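Local coordinates for NTF2 fold protein loop-helix-loop design NT-9 (Synthetic construct, PDB 6W90), which is a de novo designed NTF2-fold protein of no assigned natural function that holds a diacyl phospholipid in its interior pocket, at residues 14-19 with 28-33; 22-27 with 60-65. All blocks are in the same frame, centred on the assembly; numbering follows the deposited sequence. Where two conformers were deposited one is given.

Contact 1: 14-19 with 28-33; sequences EEYIRL and KKAARD
Y16 and L19 of helix 6-22 meet A30 and A31 of helix 24-35 in a small, buried, apolar helix-helix contact, where the chain doubles back through D23. The two segments run roughly antiparallel, at 142° between their directions, and their axes come no closer than 10.5 Å. That spacing is bridged mainly by one aromatic side chain whose leading edge abuts A30 and A31, and only 127 Å² is buried in all. Y16 CG is anti to the carbonyl carbon (chi1 -84°), which sends the ring out across the gap and brings Y16 CE1 3.8 Å from A30 CB. The backbone of the partner helix lies at the ring edge: CE1 of Y16 is 3.9 Å from A31 N, close to the ring plane, and A30 C lies in that plane as well. The phenol oxygen sits beside the same residue, Y16 OH being 3.5 Å from A30 O. L19 makes a looser second touch one helical turn further on, L19 CD1 lying 4.5 Å from A30 CB. No hydrogen bond joins the two segments, so packing carries the contact. Around it, Y16 also touches K34 and L35, while A31 packs on L58 of helix 54-64. Away from the interface, on helix 6-22, R18 grips the E15 carboxylate side-on with two nitrogens: R18 NE points almost straight at E15 OE1 (3.0 Å, 175°), though tilted out of the carboxylate plane, and R18 NH2 meets the syn lone pair of E15 OE2 at 3.1 Å. I17 touches the bound lipid, and the Y16 side chain comes about 4 Å from it. This is an antiparallel helical hairpin of the NTF2-like fold, whose helices pack against a curved sheet and help wall its interior pocket.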
ATOM      1  N   GLU A  14      -2.906   1.637 -10.130  1.00 20.42           N
ATOM      2  CA  GLU A  14      -3.274   2.986 -10.557  1.00 19.61           C
ATOM      3  C   GLU A  14      -4.705   3.297 -10.156  1.00 21.98           C
ATOM      4  O   GLU A  14      -5.019   4.423  -9.748  1.00 19.96           O
ATOM      5  CB  GLU A  14      -3.056   3.149 -12.068  1.00 24.69           C
ATOM      6  CG  GLU A  14      -1.567   3.497 -12.369  1.00 33.07           C
ATOM      7  CD  GLU A  14      -1.069   3.253 -13.802  1.00 44.78           C
ATOM      8  OE1 GLU A  14      -1.863   2.855 -14.678  1.00 42.85           O
ATOM      9  OE2 GLU A  14       0.152   3.470 -14.035  1.00 50.73           O
ATOM     10  N   GLU A  15      -5.579   2.308 -10.231  1.00 21.65           N
ATOM     11  CA  GLU A  15      -6.960   2.546  -9.852  1.00 21.59           C
ATOM     12  C   GLU A  15      -7.083   2.810  -8.359  1.00 19.66           C
ATOM     13  O   GLU A  15      -7.876   3.651  -7.935  1.00 20.57           O
ATOM     14  CB  GLU A  15      -7.826   1.364 -10.273  1.00 26.11           C
ATOM     15  CG  GLU A  15      -9.351   1.572  -9.926  1.00 33.70           C
ATOM     16  CD  GLU A  15     -10.025   2.889 -10.466  1.00 41.17           C
ATOM     17  OE1 GLU A  15      -9.470   3.620 -11.340  1.00 36.93           O
ATOM     18  OE2 GLU A  15     -11.164   3.193 -10.003  1.00 40.36           O
ATOM     19  N   TYR A  16      -6.336   2.081  -7.532  1.00 19.03           N
ATOM     20  CA  TYR A  16      -6.432   2.330  -6.103  1.00 19.26           C
ATOM     21  C   TYR A  16      -5.834   3.676  -5.748  1.00 19.58           C
ATOM     22  O   TYR A  16      -6.360   4.384  -4.880  1.00 19.90           O
ATOM     23  CB  TYR A  16      -5.775   1.178  -5.321  1.00 19.61           C
ATOM     24  CG  TYR A  16      -6.754   0.046  -5.149  1.00 21.23           C
ATOM     25  CD1 TYR A  16      -7.647   0.017  -4.093  1.00 19.86           C
ATOM     26  CD2 TYR A  16      -6.827  -0.972  -6.074  1.00 21.58           C
ATOM     27  CE1 TYR A  16      -8.583  -1.000  -3.963  1.00 20.23           C
ATOM     28  CE2 TYR A  16      -7.761  -1.996  -5.938  1.00 24.08           C
ATOM     29  CZ  TYR A  16      -8.631  -1.991  -4.886  1.00 24.86           C
ATOM     30  OH  TYR A  16      -9.565  -2.999  -4.785  1.00 26.32           O
ATOM     31  N   ILE A  17      -4.743   4.055  -6.405  1.00 20.25           N
ATOM     32  CA  ILE A  17      -4.229   5.403  -6.182  1.00 20.47           C
ATOM     33  C   ILE A  17      -5.271   6.436  -6.574  1.00 20.10           C
ATOM     34  O   ILE A  17      -5.480   7.431  -5.867  1.00 19.99           O
ATOM     35  CB  ILE A  17      -2.915   5.633  -6.942  1.00 20.18           C
ATOM     36  CG1 ILE A  17      -1.845   4.714  -6.388  1.00 22.62           C
ATOM     37  CG2 ILE A  17      -2.577   7.127  -6.857  1.00 20.63           C
ATOM     38  CD1 ILE A  17      -0.654   4.692  -7.295  1.00 25.45           C
ATOM     39  N   ARG A  18      -5.944   6.219  -7.701  1.00 20.00           N
ATOM     40  CA  ARG A  18      -6.942   7.183  -8.142  1.00 20.23           C
ATOM     41  C   ARG A  18      -8.065   7.301  -7.132  1.00 21.98           C
ATOM     42  O   ARG A  18      -8.532   8.400  -6.834  1.00 22.02           O
ATOM     43  CB  ARG A  18      -7.515   6.787  -9.489  1.00 20.75           C
ATOM     44  CG  ARG A  18      -8.478   7.854 -10.028  1.00 25.18           C
ATOM     45  CD  ARG A  18      -8.986   7.472 -11.458  1.00 30.74           C
ATOM     46  NE  ARG A  18     -10.082   6.531 -11.293  1.00 30.70           N
ATOM     47  CZ  ARG A  18     -11.338   6.897 -11.052  1.00 31.44           C
ATOM     48  NH1 ARG A  18     -11.668   8.189 -11.037  1.00 30.44           N
ATOM     49  NH2 ARG A  18     -12.267   5.975 -10.836  1.00 38.40           N
ATOM     50  N   LEU A  19      -8.517   6.178  -6.591  1.00 20.82           N
ATOM     51  CA  LEU A  19      -9.590   6.221  -5.606  1.00 22.64           C
ATOM     52  C   LEU A  19      -9.167   6.987  -4.368  1.00 21.30           C
ATOM     53  O   LEU A  19      -9.964   7.697  -3.744  1.00 24.00           O
ATOM     54  CB  LEU A  19      -9.991   4.812  -5.196  1.00 23.54           C
ATOM     55  CG  LEU A  19     -10.754   4.090  -6.287  1.00 25.73           C
ATOM     56  CD1 LEU A  19     -11.020   2.649  -5.805  1.00 26.00           C
ATOM     57  CD2 LEU A  19     -12.056   4.744  -6.685  1.00 29.81           C
ATOM     58  N   LYS A  28     -11.299   3.010   0.802  0.53 27.24           N
ATOM     59  CA  LYS A  28     -11.237   2.193   2.007  0.53 29.06           C
ATOM     60  C   LYS A  28     -12.131   0.967   1.894  0.53 29.42           C
ATOM     61  O   LYS A  28     -11.743  -0.129   2.311  0.53 31.10           O
ATOM     62  CB  LYS A  28     -11.625   3.037   3.218  0.53 32.84           C
ATOM     63  CG  LYS A  28     -11.766   2.270   4.509  0.53 36.02           C
ATOM     64  CD  LYS A  28     -11.777   3.244   5.653  0.53 34.91           C
ATOM     65  CE  LYS A  28     -12.159   2.588   6.932  0.53 37.85           C
ATOM     66  NZ  LYS A  28     -11.991   3.582   8.033  0.53 42.02           N
ATOM     67  N   LYS A  29     -13.337   1.131   1.353  1.00 29.54           N
ATOM     68  CA  LYS A  29     -14.244   0.004   1.216  1.00 32.79           C
ATOM     69  C   LYS A  29     -13.668  -1.005   0.242  1.00 32.17           C
ATOM     70  O   LYS A  29     -13.590  -2.206   0.530  1.00 32.70           O
ATOM     71  CB  LYS A  29     -15.613   0.521   0.775  1.00 41.35           C
ATOM     72  CG  LYS A  29     -16.716  -0.518   0.743  1.00 56.08           C
ATOM     73  CD  LYS A  29     -18.061   0.083   0.298  1.00 69.98           C
ATOM     74  CE  LYS A  29     -19.091  -1.007  -0.017  1.00 77.36           C
ATOM     75  NZ  LYS A  29     -18.634  -1.888  -1.142  1.00 78.88           N
ATOM     76  N   ALA A  30     -13.183  -0.525  -0.891  1.00 26.60           N
ATOM     77  CA  ALA A  30     -12.620  -1.439  -1.864  1.00 24.04           C
ATOM     78  C   ALA A  30     -11.366  -2.112  -1.333  1.00 24.82           C
ATOM     79  O   ALA A  30     -11.121  -3.291  -1.618  1.00 28.60           O
ATOM     80  CB  ALA A  30     -12.311  -0.701  -3.162  1.00 25.79           C
ATOM     81  N   ALA A  31     -10.517  -1.371  -0.637  1.00 25.14           N
ATOM     82  CA  ALA A  31      -9.298  -1.980  -0.128  1.00 26.41           C
ATOM     83  C   ALA A  31      -9.625  -3.165   0.764  1.00 29.68           C
ATOM     84  O   ALA A  31      -9.043  -4.246   0.618  1.00 32.78           O
ATOM     85  CB  ALA A  31      -8.478  -0.941   0.626  1.00 25.45           C
ATOM     86  N   ARG A  32     -10.601  -2.998   1.668  0.53 29.16           N
ATOM     87  CA  ARG A  32     -10.957  -4.027   2.646  0.53 31.67           C
ATOM     88  C   ARG A  32     -11.883  -5.112   2.097  0.53 33.03           C
ATOM     89  O   ARG A  32     -11.987  -6.192   2.701  0.53 33.37           O
ATOM     90  CB  ARG A  32     -11.633  -3.351   3.851  0.53 35.03           C
ATOM     91  CG  ARG A  32     -12.037  -4.272   4.998  0.53 40.76           C
ATOM     92  CD  ARG A  32     -10.819  -4.693   5.762  0.53 43.01           C
ATOM     93  NE  ARG A  32     -11.139  -5.595   6.860  0.53 46.41           N
ATOM     94  CZ  ARG A  32     -11.605  -5.204   8.041  0.53 47.93           C
ATOM     95  NH1 ARG A  32     -11.831  -3.920   8.278  0.53 48.24           N
ATOM     96  NH2 ARG A  32     -11.857  -6.105   8.981  0.53 47.91           N
ATOM     97  N   ASP A  33     -12.535  -4.870   0.960  1.00 33.80           N
ATOM     98  CA  ASP A  33     -13.546  -5.822   0.483  1.00 36.50           C
ATOM     99  C   ASP A  33     -13.063  -6.549  -0.777  1.00 39.26           C
ATOM    100  O   ASP A  33     -13.483  -7.678  -1.045  1.00 40.68           O
ATOM    101  CB  ASP A  33     -14.890  -5.175   0.111  1.00 38.97           C
ATOM    102  CG  ASP A  33     -15.674  -4.658   1.313  1.00 45.32           C
ATOM    103  OD1 ASP A  33     -15.273  -4.896   2.466  1.00 49.01           O
ATOM    104  OD2 ASP A  33     -16.703  -3.983   1.087  1.00 49.56           O
TER

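Contact 2: 22-27 with 60-65; sequences TDPDQF and AMQEWA. With 3PE (1,2-Distearoyl-sn-glycerophosphoethanolamine), chain B.
P24 and Q62 form the outer half of this contact, F27 and M61 the inner half. The pyrrolidine of P24 lies against the Q62 side chain: P24 CG is 3.4 Å from Q62 NE2, and P24 CB is equally close to Q62 CD. With CG anti to the backbone N (chi1 169°) and the chain extended beyond it, Q62 passes obliquely over the proline, with both CG and the amide in contact. Cutting Q62 back to an alanine removes CG and the amide, and would probably strip P24 CB and CG of most of their cover, opening a gap beside the start of helix 24-35. Deeper in, F27 and M61 cross at about a right angle. M61 SD stands at the edge of the F27 ring, 5.4 Å from its centroid, a Met-aromatic contact, while M61 CE lies 4.1 Å from F27 CZ. The bend at chi3 (75°) turns that methyl group to the lipid, bringing M61 CE 3.7 Å from 3PE C3A on one acyl chain. F27 CZ meets the last modelled carbon of the other acyl chain, 3PE C2F, obliquely at 3.7 Å. F27 also touches L19 and L20 of helix 6-22. W64, one helical turn beyond M61, has CZ3 at 4.1 Å from 3PE C25 and packs on L127 of helix 121-129. The start of helix 24-35 is fixed by its N-cap: D23 OD1 accepts from Q26 N at an N-H...O angle of 154°, the donor lying well above the carboxylate plane. Further out, the lipid is also hydrogen-bonded to T97 N. A capped helix start set against a neighbouring helix here forms part of the wall of an NTF2-like pocket, lined at this point by F27 and M61 around stearoyl chains.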
ATOM      1  N   THR A  22      -9.699  10.557  -5.264  1.00 28.01           N
ATOM      2  CA  THR A  22     -10.982  11.022  -5.759  1.00 28.37           C
ATOM      3  C   THR A  22     -12.164  10.607  -4.907  1.00 30.14           C
ATOM      4  O   THR A  22     -13.157  11.318  -4.878  1.00 33.16           O
ATOM      5  CB  THR A  22     -11.262  10.505  -7.177  1.00 35.45           C
ATOM      6  OG1 THR A  22     -11.438   9.084  -7.109  1.00 40.78           O
ATOM      7  CG2 THR A  22     -10.172  10.878  -8.108  1.00 32.33           C
ATOM      8  N   ASP A  23     -12.115   9.446  -4.270  1.00 27.97           N
ATOM      9  CA  ASP A  23     -13.249   8.932  -3.502  1.00 31.17           C
ATOM     10  C   ASP A  23     -12.670   8.103  -2.369  1.00 34.66           C
ATOM     11  O   ASP A  23     -12.694   6.876  -2.404  1.00 29.70           O
ATOM     12  CB  ASP A  23     -14.168   8.106  -4.397  1.00 31.53           C
ATOM     13  CG  ASP A  23     -15.472   7.714  -3.727  1.00 39.93           C
ATOM     14  OD1 ASP A  23     -15.558   7.772  -2.479  1.00 38.28           O
ATOM     15  OD2 ASP A  23     -16.405   7.345  -4.477  1.00 45.09           O
ATOM     16  N   PRO A  24     -12.091   8.755  -1.368  1.00 36.04           N
ATOM     17  CA  PRO A  24     -11.368   8.003  -0.328  1.00 36.87           C
ATOM     18  C   PRO A  24     -12.233   7.041   0.455  1.00 38.44           C
ATOM     19  O   PRO A  24     -11.718   6.049   0.988  1.00 36.58           O
ATOM     20  CB  PRO A  24     -10.793   9.115   0.563  1.00 38.32           C
ATOM     21  CG  PRO A  24     -11.471  10.407   0.090  1.00 36.03           C
ATOM     22  CD  PRO A  24     -11.774  10.189  -1.341  1.00 40.24           C
ATOM     23  N   ASP A  25     -13.533   7.292   0.546  1.00 34.07           N
ATOM     24  CA  ASP A  25     -14.382   6.336   1.241  1.00 33.20           C
ATOM     25  C   ASP A  25     -14.504   5.051   0.431  1.00 34.57           C
ATOM     26  O   ASP A  25     -14.535   3.958   1.003  1.00 38.14           O
ATOM     27  CB  ASP A  25     -15.744   6.958   1.527  1.00 40.95           C
ATOM     28  CG  ASP A  25     -15.713   7.904   2.726  1.00 56.24           C
ATOM     29  OD1 ASP A  25     -14.720   7.890   3.489  1.00 60.94           O
ATOM     30  OD2 ASP A  25     -16.688   8.662   2.914  1.00 63.79           O
ATOM     31  N   GLN A  26     -14.544   5.166  -0.904  1.00 30.42           N
ATOM     32  CA  GLN A  26     -14.544   3.990  -1.772  1.00 29.17           C
ATOM     33  C   GLN A  26     -13.181   3.298  -1.771  1.00 26.94           C
ATOM     34  O   GLN A  26     -13.094   2.068  -1.892  1.00 28.50           O
ATOM     35  CB  GLN A  26     -14.917   4.409  -3.200  1.00 33.64           C
ATOM     36  CG  GLN A  26     -15.152   3.263  -4.167  1.00 42.19           C
ATOM     37  CD  GLN A  26     -15.632   3.744  -5.542  1.00 58.18           C
ATOM     38  OE1 GLN A  26     -16.237   4.815  -5.673  1.00 62.32           O
ATOM     39  NE2 GLN A  26     -15.351   2.951  -6.572  1.00 62.92           N
ATOM     40  N   PHE A  27     -12.104   4.075  -1.697  1.00 25.93           N
ATOM     41  CA  PHE A  27     -10.780   3.493  -1.523  1.00 22.45           C
ATOM     42  C   PHE A  27     -10.787   2.545  -0.331  1.00 25.70           C
ATOM     43  O   PHE A  27     -10.332   1.402  -0.422  1.00 22.96           O
ATOM     44  CB  PHE A  27      -9.724   4.613  -1.350  1.00 21.23           C
ATOM     45  CG  PHE A  27      -8.390   4.106  -0.887  1.00 23.05           C
ATOM     46  CD1 PHE A  27      -7.497   3.584  -1.802  1.00 23.36           C
ATOM     47  CD2 PHE A  27      -8.035   4.150   0.448  1.00 25.09           C
ATOM     48  CE1 PHE A  27      -6.268   3.093  -1.403  1.00 26.24           C
ATOM     49  CE2 PHE A  27      -6.816   3.615   0.881  1.00 25.46           C
ATOM     50  CZ  PHE A  27      -5.922   3.102  -0.049  1.00 24.64           C
ATOM     51  N   ALA A  60      -5.602   6.705   7.726  1.00 30.09           N
ATOM     52  CA  ALA A  60      -4.345   7.436   7.800  1.00 31.09           C
ATOM     53  C   ALA A  60      -3.768   7.644   6.407  1.00 34.67           C
ATOM     54  O   ALA A  60      -3.260   8.728   6.097  1.00 35.68           O
ATOM     55  CB  ALA A  60      -3.363   6.700   8.707  1.00 30.69           C
ATOM     56  N   MET A  61      -3.881   6.630   5.539  1.00 32.07           N
ATOM     57  CA  MET A  61      -3.487   6.788   4.139  1.00 33.28           C
ATOM     58  C   MET A  61      -4.284   7.878   3.436  1.00 32.30           C
ATOM     59  O   MET A  61      -3.734   8.621   2.618  1.00 32.50           O
ATOM     60  CB  MET A  61      -3.682   5.480   3.373  1.00 31.73           C
ATOM     61  CG  MET A  61      -2.812   4.384   3.871  1.00 34.24           C
ATOM     62  SD  MET A  61      -3.033   2.920   2.881  1.00 32.12           S
ATOM     63  CE  MET A  61      -2.120   3.489   1.480  1.00 33.09           C
ATOM     64  N   GLN A  62      -5.589   7.974   3.707  1.00 36.36           N
ATOM     65  CA  GLN A  62      -6.385   9.021   3.073  1.00 43.88           C
ATOM     66  C   GLN A  62      -5.831  10.397   3.406  1.00 44.13           C
ATOM     67  O   GLN A  62      -5.783  11.286   2.551  1.00 44.07           O
ATOM     68  CB  GLN A  62      -7.851   8.936   3.508  1.00 54.61           C
ATOM     69  CG  GLN A  62      -8.711  10.159   3.109  1.00 67.30           C
ATOM     70  CD  GLN A  62     -10.116  10.140   3.725  1.00 75.71           C
ATOM     71  OE1 GLN A  62     -10.451   9.254   4.525  1.00 75.80           O
ATOM     72  NE2 GLN A  62     -10.945  11.111   3.342  1.00 79.18           N
ATOM     73  N   GLU A  63      -5.404  10.597   4.644  0.60 41.64           N
ATOM     74  CA  GLU A  63      -4.935  11.929   4.994  0.60 43.49           C
ATOM     75  C   GLU A  63      -3.516  12.162   4.490  0.60 41.56           C
ATOM     76  O   GLU A  63      -3.209  13.251   3.993  0.60 40.37           O
ATOM     77  CB  GLU A  63      -5.023  12.151   6.500  0.60 46.64           C
ATOM     78  CG  GLU A  63      -4.916  13.621   6.856  0.60 50.98           C
ATOM     79  CD  GLU A  63      -5.680  13.960   8.104  0.60 55.30           C
ATOM     80  OE1 GLU A  63      -5.503  15.084   8.625  0.60 55.96           O
ATOM     81  OE2 GLU A  63      -6.451  13.089   8.564  0.60 55.91           O
ATOM     82  N   TRP A  64      -2.649  11.146   4.580  1.00 38.38           N
ATOM     83  CA  TRP A  64      -1.272  11.293   4.114  1.00 37.45           C
ATOM     84  C   TRP A  64      -1.194  11.599   2.631  1.00 36.16           C
ATOM     85  O   TRP A  64      -0.208  12.178   2.157  1.00 32.77           O
ATOM     86  CB  TRP A  64      -0.480  10.016   4.369  1.00 48.08           C
ATOM     87  CG  TRP A  64       0.025   9.868   5.769  1.00 64.28           C
ATOM     88  CD1 TRP A  64       0.319  10.871   6.648  1.00 73.07           C
ATOM     89  CD2 TRP A  64       0.315   8.639   6.454  1.00 73.52           C
ATOM     90  NE1 TRP A  64       0.771  10.346   7.836  1.00 77.70           N
ATOM     91  CE2 TRP A  64       0.781   8.980   7.743  1.00 77.61           C
ATOM     92  CE3 TRP A  64       0.226   7.288   6.103  1.00 77.37           C
ATOM     93  CZ2 TRP A  64       1.152   8.021   8.681  1.00 79.32           C
ATOM     94  CZ3 TRP A  64       0.597   6.339   7.034  1.00 78.81           C
ATOM     95  CH2 TRP A  64       1.055   6.711   8.309  1.00 79.55           C
ATOM     96  N   ALA A  65      -2.216  11.238   1.881  1.00 35.62           N
ATOM     97  CA  ALA A  65      -2.123  11.404   0.445  1.00 36.20           C
ATOM     98  C   ALA A  65      -2.068  12.866   0.041  1.00 33.22           C
ATOM     99  O   ALA A  65      -1.540  13.199  -1.029  1.00 32.37           O
ATOM    100  CB  ALA A  65      -3.308  10.718  -0.218  1.00 42.43           C
TER
HETATM  101  P   3PE B 201      11.880   7.212   1.626  1.00 33.40           P
HETATM  102  N   3PE B 201      13.450   3.242   2.599  1.00 78.91           N
HETATM  103  O11 3PE B 201      10.281   6.859   1.808  1.00 44.36           O
HETATM  104  O12 3PE B 201      12.159   7.597   0.197  1.00 30.56           O
HETATM  105  O13 3PE B 201      12.751   5.825   1.902  1.00 43.90           O
HETATM  106  O14 3PE B 201      12.372   8.257   2.626  1.00 31.72           O
HETATM  107  C11 3PE B 201      12.740   4.809   0.931  1.00 61.76           C
HETATM  108  C12 3PE B 201      13.781   3.754   1.285  1.00 72.87           C
HETATM  109  C1  3PE B 201       9.838   6.539   3.099  1.00 63.06           C
HETATM  110  C2  3PE B 201       8.307   6.431   3.148  1.00 71.51           C
HETATM  111  C3  3PE B 201       7.890   5.679   1.881  1.00 71.30           C
HETATM  112  O31 3PE B 201       6.574   5.219   1.970  1.00 67.92           O
HETATM  113  O32 3PE B 201       5.925   7.364   1.880  1.00 70.42           O
HETATM  114  C31 3PE B 201       5.611   6.234   2.011  1.00 65.63           C
HETATM  115  C32 3PE B 201       4.151   5.861   2.234  1.00 58.17           C
HETATM  116  C33 3PE B 201       3.176   6.974   1.856  1.00 51.56           C
HETATM  117  C34 3PE B 201       1.927   6.278   1.318  1.00 48.90           C
HETATM  118  C35 3PE B 201       0.712   7.198   1.297  1.00 50.96           C
HETATM  119  C36 3PE B 201       0.302   7.444  -0.158  1.00 56.99           C
HETATM  120  C37 3PE B 201      -0.466   6.257  -0.754  1.00 62.12           C
HETATM  121  C38 3PE B 201       0.450   5.161  -1.313  1.00 61.84           C
HETATM  122  C39 3PE B 201      -0.172   4.449  -2.524  1.00 59.02           C
HETATM  123  C3A 3PE B 201      -1.383   3.591  -2.135  1.00 56.09           C
HETATM  124  C3B 3PE B 201      -1.779   2.616  -3.250  1.00 54.86           C
HETATM  125  C3C 3PE B 201      -1.301   1.202  -2.913  1.00 54.50           C
HETATM  126  C3D 3PE B 201      -1.939   0.158  -3.830  1.00 55.47           C
HETATM  127  C3E 3PE B 201      -1.269  -1.199  -3.584  1.00 59.30           C
HETATM  128  C3F 3PE B 201      -1.531  -2.156  -4.754  1.00 68.83           C
HETATM  129  C3G 3PE B 201      -0.796  -3.486  -4.540  1.00 75.69           C
HETATM  130  C3H 3PE B 201      -0.449  -4.214  -5.848  1.00 79.83           C
HETATM  131  C3I 3PE B 201      -1.637  -4.958  -6.463  1.00 79.67           C
HETATM  132  O21 3PE B 201       7.946   5.727   4.303  1.00 73.70           O
HETATM  133  O22 3PE B 201       6.758   7.450   5.191  1.00 72.47           O
HETATM  134  C21 3PE B 201       7.203   6.352   5.331  1.00 69.83           C
HETATM  135  C22 3PE B 201       6.988   5.571   6.644  1.00 59.07           C
HETATM  136  C23 3PE B 201       5.528   5.151   6.869  1.00 51.97           C
HETATM  137  C24 3PE B 201       5.095   3.985   5.972  1.00 45.45           C
HETATM  138  C25 3PE B 201       3.592   3.681   6.094  1.00 44.62           C
HETATM  139  C26 3PE B 201       3.175   2.905   4.842  1.00 47.22           C
HETATM  140  C27 3PE B 201       1.664   2.697   4.732  1.00 47.37           C
HETATM  141  C28 3PE B 201       1.305   2.007   3.406  1.00 46.08           C
HETATM  142  C29 3PE B 201       1.442   0.472   3.400  1.00 48.42           C
HETATM  143  C2A 3PE B 201       0.774  -0.153   2.158  1.00 47.53           C
HETATM  144  C2B 3PE B 201      -0.609  -0.742   2.435  1.00 44.68           C
HETATM  145  C2C 3PE B 201      -1.398  -0.936   1.135  1.00 43.81           C
HETATM  146  C2D 3PE B 201      -2.886  -0.770   1.434  1.00 43.45           C
HETATM  147  C2E 3PE B 201      -3.766  -1.142   0.248  1.00 43.78           C
HETATM  148  C2F 3PE B 201      -3.928   0.043  -0.701  1.00 45.98           C

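Helix 24-35 serves both contacts: its middle meets helix 6-22 in contact 1, its beginning meets helix 54-64 in contact 2. The centres are 8 Å apart and the packing is continuous between them, with F27 CD1 lying 3.4 Å from Y16 O and the L19 side chain resting on F27. Contact 1 is fully buried, a ring edge against A30 and the backbone of A31. Contact 2 is graded, from a polar amide against a proline near the surface to sulfur, ring and lipid carbons inside. Both border the lipid pocket, segment 14-19 supplying I17 from a neighbouring position and contact 2 supplying F27 and M61.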